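Local coordinates for protein exopolygalacturonase (Yersinia enterocolitica, PDB 2UVF) that hydrolyses polygalacturonan, a pectin component of plant cell walls, from its chain ends as a family 28 exopolygalacturonase, at residues I438-H443 with L465-T470. Sequence-based numbering, arbitrary orientation. Where two conformers were deposited one is given.
Sequences IVTGSH and LRAKST. With ADA (alpha-D-galactopyranuronic acid), chain C; ADA (alpha-D-galactopyranuronic acid), chain B.
R466 N gives its hydrogen to I438 O at 2.8 Å, a nearly straight bond (171° at the hydrogen), and the exchange then reverses: T440 N donates to R466 O, also at 2.8 Å. Next, K468 N reaches T440 O at 3.0 Å, coming in tilted from the carbonyl plane. A last bond, S442 N to K468 O, is weak and bent, and the position of that oxygen is less certain. V439 turns its own backbone the other way, bonding to I405 and F407 of strand 405-408. These are neighbouring parallel strands in successive coils of the right-handed parallel beta-helix of family 28 glycoside hydrolases, with T440 and A467 directed into the coil beside F522. There T440 OG1 is buried without a polar partner, its nearest neighbour across the strands being A467 CB at 3.4 Å.

At the sugar end a cis peptide precedes G441, whose carbonyl O lies 3.1 Å from O2 of the chain C galacturonate and 3.1 Å from O6B of the chain B galacturonate. K468 bends at chi2 and chi3, laying CD tightly against S442 CB (3.5 Å) and carrying NZ to 3.5 Å from O5 of the chain B galacturonate; NZ also forms a long, weak ion pair with D403. S469 OG is bonded to T444 OG1. C1 of the chain C sugar sits over one face of the H443 ring, toward its rim, while H443 ND1 is satisfied by the hydroxyl of Y233; D402, N406, H355 and R240 hydrogen-bond the bound digalacturonate.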
ATOM      1  N   ILE A 438      -2.666  -3.530  -6.383  1.00 26.88           N
ATOM      2  CA  ILE A 438      -3.118  -2.149  -6.488  1.00 27.14           C
ATOM      3  C   ILE A 438      -4.630  -2.166  -6.590  1.00 27.01           C
ATOM      4  O   ILE A 438      -5.182  -2.697  -7.549  1.00 26.83           O
ATOM      5  CB  ILE A 438      -2.458  -1.419  -7.697  1.00 27.26           C
ATOM      6  CG1 ILE A 438      -0.919  -1.558  -7.645  1.00 27.07           C
ATOM      7  CG2 ILE A 438      -2.951   0.054  -7.822  1.00 26.16           C
ATOM      8  CD1 ILE A 438      -0.254  -0.881  -6.448  1.00 29.39           C
ATOM      9  N   VAL A 439      -5.282  -1.615  -5.566  1.00 27.14           N
ATOM     10  CA  VAL A 439      -6.727  -1.679  -5.437  1.00 27.47           C
ATOM     11  C   VAL A 439      -7.327  -0.283  -5.333  1.00 28.61           C
ATOM     12  O   VAL A 439      -6.997   0.458  -4.413  1.00 28.71           O
ATOM     13  CB  VAL A 439      -7.159  -2.527  -4.216  1.00 27.31           C
ATOM     14  CG1 VAL A 439      -8.692  -2.693  -4.209  1.00 26.62           C
ATOM     15  CG2 VAL A 439      -6.462  -3.874  -4.253  1.00 26.38           C
ATOM     16  N   THR A 440      -8.184   0.067  -6.299  1.00 29.46           N
ATOM     17  CA  THR A 440      -8.943   1.327  -6.304  1.00 31.18           C
ATOM     18  C   THR A 440     -10.468   1.062  -6.359  1.00 32.79           C
ATOM     19  O   THR A 440     -10.960   0.682  -7.400  1.00 32.81           O
ATOM     20  CB  THR A 440      -8.615   2.191  -7.576  1.00 30.33           C
ATOM     21  OG1 THR A 440      -9.164   1.552  -8.730  1.00 32.09           O
ATOM     22  CG2 THR A 440      -7.133   2.379  -7.817  1.00 29.87           C
ATOM     23  N   GLY A 441     -11.242   1.150  -5.283  1.00 34.88           N
ATOM     24  CA  GLY A 441     -10.891   0.786  -3.927  1.00 37.52           C
ATOM     25  C   GLY A 441     -12.189   0.199  -3.400  1.00 38.35           C
ATOM     26  O   GLY A 441     -12.202  -0.460  -2.380  1.00 39.26           O
ATOM     27  N   SER A 442     -13.260   0.427  -4.170  1.00 39.36           N
ATOM     28  CA  SER A 442     -14.709   0.233  -3.830  1.00 39.67           C
ATOM     29  C   SER A 442     -15.313   1.501  -3.239  1.00 39.19           C
ATOM     30  O   SER A 442     -16.335   1.971  -3.726  1.00 39.29           O
ATOM     31  CB  SER A 442     -15.029  -0.987  -2.970  1.00 39.91           C
ATOM     32  OG  SER A 442     -16.202  -0.757  -2.199  1.00 40.41           O
ATOM     33  N   HIS A 443     -14.665   2.048  -2.213  1.00 38.92           N
ATOM     34  CA  HIS A 443     -14.953   3.415  -1.739  1.00 39.20           C
ATOM     35  C   HIS A 443     -14.375   4.426  -2.741  1.00 38.50           C
ATOM     36  O   HIS A 443     -13.238   4.856  -2.596  1.00 38.44           O
ATOM     37  CB  HIS A 443     -14.372   3.663  -0.326  1.00 39.37           C
ATOM     38  CG  HIS A 443     -15.035   2.874   0.768  1.00 40.82           C
ATOM     39  ND1 HIS A 443     -14.703   3.054   2.105  1.00 41.92           N
ATOM     40  CD2 HIS A 443     -16.022   1.924   0.732  1.00 41.94           C
ATOM     41  CE1 HIS A 443     -15.447   2.242   2.843  1.00 41.05           C
ATOM     42  NE2 HIS A 443     -16.257   1.546   2.035  1.00 43.78           N
ATOM     43  N   LEU A 465      -4.204  -5.442 -10.750  1.00 26.19           N
ATOM     44  CA  LEU A 465      -4.899  -4.183 -10.670  1.00 27.26           C
ATOM     45  C   LEU A 465      -6.370  -4.487 -10.476  1.00 27.91           C
ATOM     46  O   LEU A 465      -6.988  -5.165 -11.305  1.00 28.16           O
ATOM     47  CB  LEU A 465      -4.644  -3.336 -11.924  1.00 27.00           C
ATOM     48  CG  LEU A 465      -5.362  -1.994 -12.049  1.00 27.88           C
ATOM     49  CD1 LEU A 465      -5.103  -1.089 -10.859  1.00 27.81           C
ATOM     50  CD2 LEU A 465      -4.949  -1.295 -13.355  1.00 27.27           C
ATOM     51  N   ARG A 466      -6.926  -4.018  -9.359  0.50 28.45           N
ATOM     52  CA  ARG A 466      -8.324  -4.271  -9.001  0.50 29.14           C
ATOM     53  C   ARG A 466      -9.068  -2.951  -8.790  0.50 29.65           C
ATOM     54  O   ARG A 466      -8.725  -2.173  -7.913  0.50 29.51           O
ATOM     55  CB  ARG A 466      -8.415  -5.173  -7.749  0.50 28.85           C
ATOM     56  CG  ARG A 466      -9.833  -5.370  -7.135  0.50 29.16           C
ATOM     57  CD  ARG A 466     -10.822  -6.093  -8.062  0.50 29.61           C
ATOM     58  NE  ARG A 466     -11.762  -6.940  -7.316  0.50 31.86           N
ATOM     59  CZ  ARG A 466     -13.030  -7.171  -7.663  0.50 31.22           C
ATOM     60  NH1 ARG A 466     -13.551  -6.598  -8.742  0.50 30.35           N
ATOM     61  NH2 ARG A 466     -13.792  -7.963  -6.912  0.50 31.19           N
ATOM     62  N   ALA A 467     -10.074  -2.713  -9.624  1.00 30.16           N
ATOM     63  CA  ALA A 467     -10.875  -1.482  -9.599  1.00 31.28           C
ATOM     64  C   ALA A 467     -12.315  -1.886  -9.394  1.00 32.70           C
ATOM     65  O   ALA A 467     -12.937  -2.507 -10.267  1.00 32.52           O
ATOM     66  CB  ALA A 467     -10.702  -0.630 -10.895  1.00 30.80           C
ATOM     67  N   LYS A 468     -12.824  -1.559  -8.212  1.00 34.78           N
ATOM     68  CA  LYS A 468     -14.159  -1.976  -7.768  1.00 37.09           C
ATOM     69  C   LYS A 468     -14.977  -0.775  -7.321  1.00 38.03           C
ATOM     70  O   LYS A 468     -14.452   0.128  -6.682  1.00 37.78           O
ATOM     71  CB  LYS A 468     -14.065  -3.022  -6.637  1.00 37.02           C
ATOM     72  CG  LYS A 468     -12.692  -3.080  -5.951  1.00 37.76           C
ATOM     73  CD  LYS A 468     -12.768  -3.169  -4.427  1.00 38.56           C
ATOM     74  CE  LYS A 468     -12.611  -4.572  -3.883  1.00 38.75           C
ATOM     75  NZ  LYS A 468     -12.052  -4.523  -2.482  1.00 41.28           N
ATOM     76  N   SER A 469     -16.258  -0.760  -7.682  1.00 39.84           N
ATOM     77  CA  SER A 469     -17.201   0.234  -7.150  1.00 41.39           C
ATOM     78  C   SER A 469     -18.618  -0.301  -7.253  1.00 43.08           C
ATOM     79  O   SER A 469     -18.812  -1.450  -7.663  1.00 43.47           O
ATOM     80  CB  SER A 469     -17.085   1.566  -7.890  1.00 41.22           C
ATOM     81  OG  SER A 469     -17.727   2.604  -7.175  1.00 39.55           O
ATOM     82  N   THR A 470     -19.590   0.508  -6.818  1.00 44.79           N
ATOM     83  CA  THR A 470     -21.008   0.341  -7.204  1.00 46.45           C
ATOM     84  C   THR A 470     -21.562   1.698  -7.639  1.00 47.08           C
ATOM     85  O   THR A 470     -20.945   2.736  -7.382  1.00 47.24           O
ATOM     86  CB  THR A 470     -21.921  -0.324  -6.104  1.00 46.39           C
ATOM     87  OG1 THR A 470     -22.111   0.563  -4.992  1.00 47.82           O
ATOM     88  CG2 THR A 470     -21.346  -1.657  -5.603  1.00 47.76           C
TER
HETATM   89  C1  ADA C   2     -13.198  -0.632   2.420  1.00 48.63           C
HETATM   90  C2  ADA C   2     -12.117   0.345   1.912  1.00 49.10           C
HETATM   91  C3  ADA C   2     -10.967   0.342   2.937  1.00 48.76           C
HETATM   92  C4  ADA C   2     -11.496   0.775   4.340  1.00 47.80           C
HETATM   93  C5  ADA C   2     -12.628  -0.178   4.784  1.00 46.90           C
HETATM   94  C6  ADA C   2     -13.327   0.087   6.146  1.00 46.04           C
HETATM   95  O2  ADA C   2     -11.666  -0.012   0.590  1.00 46.13           O
HETATM   96  O3  ADA C   2      -9.891   1.166   2.496  1.00 50.89           O
HETATM   97  O4  ADA C   2     -11.958   2.130   4.331  1.00 46.13           O
HETATM   98  O5  ADA C   2     -13.665  -0.270   3.760  1.00 47.28           O
HETATM   99  O6B ADA C   2     -14.577   0.079   6.138  1.00 45.16           O
HETATM  100  O6A ADA C   2     -12.623   0.276   7.168  1.00 43.57           O
HETATM  101  C1  ADA B   1     -11.603  -5.201   1.893  1.00 47.05           C
HETATM  102  C2  ADA B   1     -11.347  -4.262   3.090  1.00 45.97           C
HETATM  103  C3  ADA B   1     -12.721  -3.989   3.743  1.00 47.22           C
HETATM  104  C4  ADA B   1     -13.462  -3.044   2.781  1.00 49.04           C
HETATM  105  C5  ADA B   1     -13.673  -3.834   1.477  1.00 49.86           C
HETATM  106  C6  ADA B   1     -14.350  -2.958   0.398  1.00 51.33           C
HETATM  107  O1  ADA B   1     -12.304  -6.426   2.255  1.00 47.38           O
HETATM  108  O2  ADA B   1     -10.396  -4.771   3.998  1.00 40.15           O
HETATM  109  O3  ADA B   1     -12.629  -3.494   5.102  1.00 46.12           O
HETATM  110  O4  ADA B   1     -12.577  -1.939   2.470  1.00 49.77           O
HETATM  111  O5  ADA B   1     -12.399  -4.414   0.954  1.00 49.61           O
HETATM  112  O6B ADA B   1     -13.616  -2.220  -0.308  1.00 51.73           O
HETATM  113  O6A ADA B   1     -15.600  -3.033   0.279  1.00 52.09           O